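Local coordinates for antifreeze protein (Marinomonas primoryensis, PDB 3P4G), which probably binds ice through waters anchored along one side of a calcium-dependent, right-handed beta-helix, acting as a hyperactive antifreeze protein, at residues 195-200 with 214-219; 251-256 with 270-275. All blocks are in the same frame, centred on the assembly; numbering follows the deposited sequence. Where two conformers were deposited one is given.

Overall arrangement
From the N terminus, coil after coil of a right-handed beta-helix stacks in order, with calcium ions in the turns. Contact 1 joins the turn after strand 192-194 to the equivalent turn one coil later, closing a loop of one coil between 195 and 219, before contact 2 opens at 251. Contact 2 does the same for strands 251-253 and 270-272 and the turns that follow them. The two are in series, neither nested nor crossed; the centres of contact 1 and contact 2 are about 15 Å apart. Contact 1 ties calcium-binding turns alone, whereas contact 2 adds the last pair of its parallel row of strands, near the C-terminal end of the helix.

Contact 1: 195-200 with 214-219; sequences LDTGDD and GGTGND. With CA (calcium ion), chain M; CA (calcium ion), chain L; CA (calcium ion), chain N.
Asp-200 and Asp-219 reach the same calcium ion, chain M, and around it the two turns pack most tightly. Asp-200 OD2 and Asp-219 OD1 each bind it at 2.3 Å, and the carbonyl oxygens of Asp-196, Gly-198, Gly-214 and Thr-216 complete six ligands, three from each turn. Oxygens that would be expected to repel one another meet around the metal: Gly-198 O lies 2.9 Å from Thr-216 O. Each carboxylate also bridges to the next ion, Asp-200 through OD1 to calcium chain L and Asp-219 through OD2 to calcium chain N. Both place CG beside the backbone N, opposite the carbonyl carbon (chi1 -54°), and chi2 then turns each carboxylate until its two oxygens face successive ions. Asp-219 OD1 has a further duty, accepting the N-H of Asp-200 at 2.8 Å on its anti lone pair.

This is the repeated calcium turn of a right-handed beta-helix, whose outward Thr and Asx files probably form the ice-binding surface, ordering water as an anchored clathrate. Asp-177 and Asp-179 help complete the site on the Asp-200 side, Thr-235 and Asp-238 the one on the Asp-219 side. Glycine suits the backbone angles at Gly-198 and Gly-217, and Gly-217 CA packs on Gly-198 O at 3.4 Å in a CA-H...O contact.

Outward, the fit slackens and water takes over. Thr-197 and Thr-216 stand side by side, pointing the same way, with Thr-216 OG1 3.4 Å from Thr-197 CB; a water joins that hydroxyl to Gly-198 N. Asp-199 and Asn-218 run alongside in the same manner, their flat groups 18° apart. Asp-199 OD1 receives Asn-218 N at 2.8 Å from above the carboxylate plane, while a water links Asp-199 OD2 to Asn-218 ND2. The strongest polar partner of the Asn-218 side chain is Asn-237, outside these two turns.

Contact 2: 251-256 with 270-275; sequences NISLGT and TVAGNE. With CA (calcium ion), chain P; CA (calcium ion), chain O; CA (calcium ion), chain Q.
Asn-274 turns its CG beside its own backbone N, opposite the carbonyl carbon (chi1 -61°), which, with the amide rotated at chi2, brings OD1 to Gly-255 of the neighbouring coil. There OD1 accepts Gly-255 N at 2.9 Å, in the carbonyl plane and on a lone pair, with a C=O...donor angle of 127°. A bend at chi2 (85°) folds Glu-275 back across Thr-256, bringing OE1 to 3.5 Å from Thr-256 CG2.

Upstream of these turns, strands 251-253 and 270-272 pair in parallel, their axes 4.7 Å apart at closest and almost exactly aligned. Ile-252 bonds on both sides: its N donates to Thr-270 O at 2.8 Å and its O accepts Ala-272 N, while Leu-254 N continues the pattern to Ala-272 O. On the inner face Ile-252 CB meets Val-271 CG1 at 4.1 Å. Leu-261 packs against Ile-252, Leu-254 and Val-271, and Phe-303 lies on the latter two, so this apolar side forms the core between the walls of the beta-helix. The face bearing Ser-253 and Ala-272 is wetter: a water accepts from Asn-274 ND2 at 2.9 Å, though its link to Ser-253 OG is doubtful, since that serine has a second conformer.

Beyond the strands, calcium chain P sits between the turns, bound by Gly-255 O, Gly-273 O and Glu-275 O, with Gly-257, Asp-259 and Asp-278 completing the site. Gly-255 O and Gly-273 O lie 3.0 Å from each other. The next ion, calcium chain Q, takes Asn-274 O at 2.4 Å and two waters alongside Gly-276, Asp-278 and Glu-304. Peptide dipoles and carboxylates that would repel one another are thus probably held in register by the cations, consistent with a fold that depends on calcium.

Contact 1: 195-200 with 214-219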
ATOM      1  N   LEU A 195      -4.117   5.579  -3.679  1.00  6.28           N
ATOM      2  CA  LEU A 195      -4.148   6.201  -2.329  1.00  6.89           C
ATOM      3  C   LEU A 195      -5.543   6.791  -2.047  1.00  7.92           C
ATOM      4  O   LEU A 195      -5.959   6.963  -0.874  1.00  7.34           O
ATOM      5  CB  LEU A 195      -2.989   7.224  -2.170  1.00  6.18           C
ATOM      6  CG  LEU A 195      -1.614   6.678  -2.493  1.00  7.72           C
ATOM      7  CD1 LEU A 195      -0.595   7.859  -2.487  1.00  8.09           C
ATOM      8  CD2 LEU A 195      -1.159   5.601  -1.481  1.00  9.10           C
ATOM      9  N   ASP A 196      -6.267   7.050  -3.135  1.00  8.13           N
ATOM     10  CA  ASP A 196      -7.671   7.502  -3.118  1.00  6.89           C
ATOM     11  C   ASP A 196      -7.851   8.887  -2.421  1.00  7.96           C
ATOM     12  O   ASP A 196      -6.901   9.681  -2.334  1.00  7.44           O
ATOM     13  CB  ASP A 196      -8.529   6.401  -2.494  1.00  8.69           C
ATOM     14  CG  ASP A 196      -9.965   6.369  -3.074  1.00 13.85           C
ATOM     15  OD1 ASP A 196     -10.570   5.310  -3.158  1.00 19.76           O
ATOM     16  OD2 ASP A 196     -10.459   7.411  -3.510  1.00 21.38           O
ATOM     17  N   THR A 197      -9.035   9.172  -1.904  1.00  6.86           N
ATOM     18  CA  THR A 197      -9.259  10.480  -1.237  1.00  8.07           C
ATOM     19  C   THR A 197      -8.375  10.618   0.019  1.00  8.48           C
ATOM     20  O   THR A 197      -7.856   9.624   0.574  1.00  8.62           O
ATOM     21  CB  THR A 197     -10.742  10.757  -0.918  1.00  9.96           C
ATOM     22  OG1 THR A 197     -11.139  10.052   0.264  1.00  9.33           O
ATOM     23  CG2 THR A 197     -11.677  10.380  -2.112  1.00 11.09           C
ATOM     24  N   GLY A 198      -8.211  11.848   0.489  1.00  9.13           N
ATOM     25  CA  GLY A 198      -7.310  12.106   1.613  1.00  6.88           C
ATOM     26  C   GLY A 198      -5.944  12.597   1.154  1.00  7.27           C
ATOM     27  O   GLY A 198      -5.561  12.563  -0.056  1.00  7.69           O
ATOM     28  N   ASP A 199      -5.208  12.979   2.240  1.00  7.22           N
ATOM     29  CA  ASP A 199      -3.854  13.558   2.007  1.00  6.57           C
ATOM     30  C   ASP A 199      -2.895  12.422   2.258  1.00  7.41           C
ATOM     31  O   ASP A 199      -2.617  12.069   3.415  1.00  8.14           O
ATOM     32  CB  ASP A 199      -3.574  14.751   2.923  1.00  7.42           C
ATOM     33  CG  ASP A 199      -4.385  15.975   2.550  1.00  9.88           C
ATOM     34  OD1 ASP A 199      -4.942  16.003   1.434  1.00  9.49           O
ATOM     35  OD2 ASP A 199      -4.520  16.958   3.310  1.00  5.24           O
ATOM     36  N   ASP A 200      -2.497  11.677   1.175  1.00  5.53           N
ATOM     37  CA  ASP A 200      -1.777  10.404   1.325  1.00  6.22           C
ATOM     38  C   ASP A 200      -0.291  10.479   1.032  1.00  7.34           C
ATOM     39  O   ASP A 200       0.119  11.344   0.247  1.00  7.31           O
ATOM     40  CB  ASP A 200      -2.389   9.392   0.385  1.00  5.64           C
ATOM     41  CG  ASP A 200      -3.934   9.242   0.589  1.00  7.32           C
ATOM     42  OD1 ASP A 200      -4.412   8.636   1.569  1.00  5.74           O
ATOM     43  OD2 ASP A 200      -4.662   9.713  -0.270  1.00  8.19           O
ATOM     44  N   GLY A 214      -2.467   9.078  -6.708  1.00  8.86           N
ATOM     45  CA  GLY A 214      -2.551   9.839  -5.424  1.00  8.13           C
ATOM     46  C   GLY A 214      -4.015  10.070  -5.048  1.00  7.56           C
ATOM     47  O   GLY A 214      -4.381  10.213  -3.844  1.00  8.11           O
ATOM     48  N   GLY A 215      -4.881  10.126  -6.073  1.00  7.69           N
ATOM     49  CA  GLY A 215      -6.299  10.420  -5.891  1.00  8.57           C
ATOM     50  C   GLY A 215      -6.499  11.875  -5.493  1.00  8.17           C
ATOM     51  O   GLY A 215      -5.619  12.727  -5.692  1.00  7.77           O
ATOM     52  N   THR A 216      -7.694  12.197  -5.040  1.00  8.75           N
ATOM     53  CA  THR A 216      -7.934  13.578  -4.584  1.00  8.83           C
ATOM     54  C   THR A 216      -7.100  13.830  -3.340  1.00  7.24           C
ATOM     55  O   THR A 216      -6.467  12.910  -2.821  1.00  7.04           O
ATOM     56  CB  THR A 216      -9.405  13.886  -4.283  1.00  9.89           C
ATOM     57  OG1 THR A 216      -9.803  13.117  -3.138  1.00  9.12           O
ATOM     58  CG2 THR A 216     -10.273  13.526  -5.571  1.00  9.58           C
ATOM     59  N   GLY A 217      -7.071  15.073  -2.897  1.00  9.13           N
ATOM     60  CA  GLY A 217      -6.245  15.464  -1.726  1.00  7.73           C
ATOM     61  C   GLY A 217      -4.818  15.817  -2.155  1.00  8.60           C
ATOM     62  O   GLY A 217      -4.444  15.678  -3.330  1.00  7.56           O
ATOM     63  N   ASN A 218      -4.029  16.279  -1.198  1.00  7.16           N
ATOM     64  CA  ASN A 218      -2.638  16.761  -1.449  1.00  7.09           C
ATOM     65  C   ASN A 218      -1.706  15.654  -1.045  1.00  7.24           C
ATOM     66  O   ASN A 218      -1.449  15.435   0.165  1.00  8.00           O
ATOM     67  CB  ASN A 218      -2.385  17.973  -0.550  1.00  5.73           C
ATOM     68  CG  ASN A 218      -3.396  19.071  -0.760  1.00  9.11           C
ATOM     69  OD1 ASN A 218      -3.878  19.295  -1.857  1.00  8.05           O
ATOM     70  ND2 ASN A 218      -3.708  19.770   0.304  1.00  6.58           N
ATOM     71  N   ASP A 219      -1.219  14.938  -2.049  1.00  5.99           N
ATOM     72  CA  ASP A 219      -0.434  13.724  -1.808  1.00  4.50           C
ATOM     73  C   ASP A 219       1.054  13.874  -2.073  1.00  5.87           C
ATOM     74  O   ASP A 219       1.470  14.726  -2.883  1.00  6.10           O
ATOM     75  CB  ASP A 219      -0.964  12.659  -2.764  1.00  4.81           C
ATOM     76  CG  ASP A 219      -2.478  12.482  -2.632  1.00  8.38           C
ATOM     77  OD1 ASP A 219      -2.954  12.018  -1.574  1.00  7.24           O
ATOM     78  OD2 ASP A 219      -3.174  12.757  -3.598  1.00  7.72           O
TER
HETATM   79 CA    CA M 409      -5.126  11.260  -1.964  1.00  4.36          CA
HETATM   80 CA    CA L 408      -6.537   7.902   1.209  1.00  4.69          CA
HETATM   81 CA    CA N 410      -3.836  14.358  -5.261  1.00  4.56          CA
HETATM   82  O   HOH W   1      -9.443   9.835  -5.166  1.00  6.41           O
HETATM   83  O   HOH W   2      -9.331  14.250  -0.512  1.00  6.28           O
HETATM   84  O   HOH W   3      -2.759  18.806   2.967  1.00  5.35           O

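Contact 2: 251-256 with 270-275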
ATOM      1  N   ASN A 251       4.333   7.499 -17.941  1.00 10.34           N
ATOM      2  CA  ASN A 251       3.512   8.712 -17.972  0.70 10.20           C
ATOM      3  C   ASN A 251       3.336   9.251 -16.574  1.00  9.92           C
ATOM      4  O   ASN A 251       2.871   8.528 -15.697  1.00  9.25           O
ATOM      5  CB  ASN A 251       2.130   8.424 -18.563  0.70 11.40           C
ATOM      6  CG  ASN A 251       1.334   9.685 -18.777  0.70 13.23           C
ATOM      7  OD1 ASN A 251       0.874  10.295 -17.820  0.70 16.49           O
ATOM      8  ND2 ASN A 251       1.200  10.108 -20.027  0.70 18.87           N
ATOM      9  N   ILE A 252       3.722  10.505 -16.371  1.00  9.46           N
ATOM     10  CA  ILE A 252       3.546  11.138 -15.038  1.00  9.28           C
ATOM     11  C   ILE A 252       2.651  12.324 -15.249  1.00  9.81           C
ATOM     12  O   ILE A 252       3.072  13.306 -15.891  1.00 11.50           O
ATOM     13  CB  ILE A 252       4.906  11.567 -14.398  1.00  9.40           C
ATOM     14  CG1 ILE A 252       5.799  10.344 -14.220  1.00  9.71           C
ATOM     15  CG2 ILE A 252       4.686  12.241 -12.998  1.00  8.88           C
ATOM     16  CD1 ILE A 252       7.276  10.656 -13.868  1.00 11.70           C
ATOM     17  N   SER A 253       1.436  12.235 -14.697  1.00  8.48           N
ATOM     18  CA  SER A 253       0.477  13.315 -14.807  0.70  8.29           C
ATOM     19  C   SER A 253       0.127  13.823 -13.402  1.00  8.26           C
ATOM     20  O   SER A 253      -0.238  13.024 -12.516  1.00  8.16           O
ATOM     21  CB  SER A 253      -0.731  12.796 -15.546  0.70 10.50           C
ATOM     22  OG  SER A 253      -0.358  12.551 -16.890  0.70 12.89           O
ATOM     23  N   LEU A 254       0.243  15.134 -13.204  1.00  6.64           N
ATOM     24  CA  LEU A 254       0.123  15.676 -11.853  1.00  6.75           C
ATOM     25  C   LEU A 254      -1.299  16.058 -11.473  1.00  6.62           C
ATOM     26  O   LEU A 254      -1.595  16.243 -10.277  1.00  6.66           O
ATOM     27  CB  LEU A 254       1.073  16.858 -11.652  1.00  6.49           C
ATOM     28  CG  LEU A 254       2.550  16.477 -11.852  1.00  8.44           C
ATOM     29  CD1 LEU A 254       3.538  17.659 -11.556  1.00  6.65           C
ATOM     30  CD2 LEU A 254       2.967  15.225 -11.052  1.00  8.60           C
ATOM     31  N   GLY A 255      -2.166  16.126 -12.479  1.00  7.01           N
ATOM     32  CA  GLY A 255      -3.544  16.368 -12.227  1.00  7.24           C
ATOM     33  C   GLY A 255      -3.839  17.866 -12.023  1.00  8.99           C
ATOM     34  O   GLY A 255      -2.985  18.731 -12.163  1.00  7.84           O
ATOM     35  N   THR A 256      -5.096  18.182 -11.797  1.00  7.81           N
ATOM     36  CA  THR A 256      -5.430  19.547 -11.426  1.00  8.82           C
ATOM     37  C   THR A 256      -4.707  19.834 -10.081  1.00  7.80           C
ATOM     38  O   THR A 256      -4.213  18.919  -9.415  1.00  7.59           O
ATOM     39  CB  THR A 256      -6.936  19.790 -11.241  1.00  9.87           C
ATOM     40  OG1 THR A 256      -7.416  19.107 -10.075  1.00 10.67           O
ATOM     41  CG2 THR A 256      -7.735  19.333 -12.478  1.00 11.29           C
ATOM     42  N   THR A 270       6.711  10.681 -20.605  1.00 11.18           N
ATOM     43  CA  THR A 270       5.743  11.794 -20.796  1.00 12.48           C
ATOM     44  C   THR A 270       5.417  12.393 -19.427  1.00 11.16           C
ATOM     45  O   THR A 270       5.094  11.653 -18.469  1.00 11.27           O
ATOM     46  CB  THR A 270       4.456  11.268 -21.493  1.00 12.40           C
ATOM     47  OG1 THR A 270       4.811  10.839 -22.818  1.00 13.52           O
ATOM     48  CG2 THR A 270       3.293  12.372 -21.585  1.00 16.56           C
ATOM     49  N   VAL A 271       5.485  13.714 -19.328  1.00  9.94           N
ATOM     50  CA  VAL A 271       5.219  14.382 -18.037  1.00  9.46           C
ATOM     51  C   VAL A 271       4.271  15.550 -18.268  1.00  9.34           C
ATOM     52  O   VAL A 271       4.407  16.293 -19.258  1.00 10.17           O
ATOM     53  CB  VAL A 271       6.510  14.886 -17.298  1.00 10.05           C
ATOM     54  CG1 VAL A 271       7.393  13.719 -16.900  1.00  9.82           C
ATOM     55  CG2 VAL A 271       7.338  15.918 -18.162  1.00 10.57           C
ATOM     56  N   ALA A 272       3.288  15.674 -17.382  1.00  9.29           N
ATOM     57  CA  ALA A 272       2.276  16.757 -17.491  1.00 10.17           C
ATOM     58  C   ALA A 272       1.954  17.364 -16.162  1.00 10.30           C
ATOM     59  O   ALA A 272       1.670  16.660 -15.182  1.00 10.61           O
ATOM     60  CB  ALA A 272       0.989  16.242 -18.167  1.00 11.39           C
ATOM     61  N   GLY A 273       1.999  18.685 -16.113  1.00 10.00           N
ATOM     62  CA  GLY A 273       1.531  19.421 -14.921  1.00  9.40           C
ATOM     63  C   GLY A 273      -0.006  19.416 -14.848  1.00  9.44           C
ATOM     64  O   GLY A 273      -0.580  19.480 -13.720  1.00  8.76           O
ATOM     65  N   ASN A 274      -0.632  19.318 -16.045  1.00 10.55           N
ATOM     66  CA  ASN A 274      -2.079  19.463 -16.236  1.00  9.83           C
ATOM     67  C   ASN A 274      -2.505  20.845 -15.709  1.00 10.19           C
ATOM     68  O   ASN A 274      -1.667  21.767 -15.662  1.00 11.74           O
ATOM     69  CB  ASN A 274      -2.833  18.304 -15.532  1.00  9.68           C
ATOM     70  CG  ASN A 274      -2.436  16.937 -16.096  1.00 10.74           C
ATOM     71  OD1 ASN A 274      -2.045  16.081 -15.348  1.00  9.49           O
ATOM     72  ND2 ASN A 274      -2.532  16.750 -17.433  1.00  9.64           N
ATOM     73  N   GLU A 275      -3.774  21.007 -15.345  1.00 10.22           N
ATOM     74  CA  GLU A 275      -4.249  22.333 -14.904  1.00 10.53           C
ATOM     75  C   GLU A 275      -3.504  22.714 -13.639  1.00  9.81           C
ATOM     76  O   GLU A 275      -3.137  21.840 -12.878  1.00  9.74           O
ATOM     77  CB  GLU A 275      -5.760  22.305 -14.590  1.00 12.18           C
ATOM     78  CG  GLU A 275      -6.643  21.963 -15.808  1.00 16.17           C
ATOM     79  CD  GLU A 275      -6.843  20.434 -16.104  1.00 22.34           C
ATOM     80  OE1 GLU A 275      -6.125  19.517 -15.613  1.00 14.62           O
ATOM     81  OE2 GLU A 275      -7.769  20.151 -16.895  1.00 26.45           O
TER
HETATM   82 CA    CA P 412      -1.445  20.529 -11.871  1.00  3.51          CA
HETATM   83 CA    CA O 411      -2.560  17.500  -8.515  1.00  3.69          CA
HETATM   84 CA    CA Q 413      -0.260  23.651 -15.360  1.00  3.44          CA
HETATM   85  O   HOH W   4      -1.716  14.171 -18.527  1.00  9.06           O
HETATM   86  O   HOH W   5       1.069  22.311 -16.844  1.00  4.84           O
HETATM   87  O   HOH W   6      -2.126  24.532 -16.730  1.00  8.48           O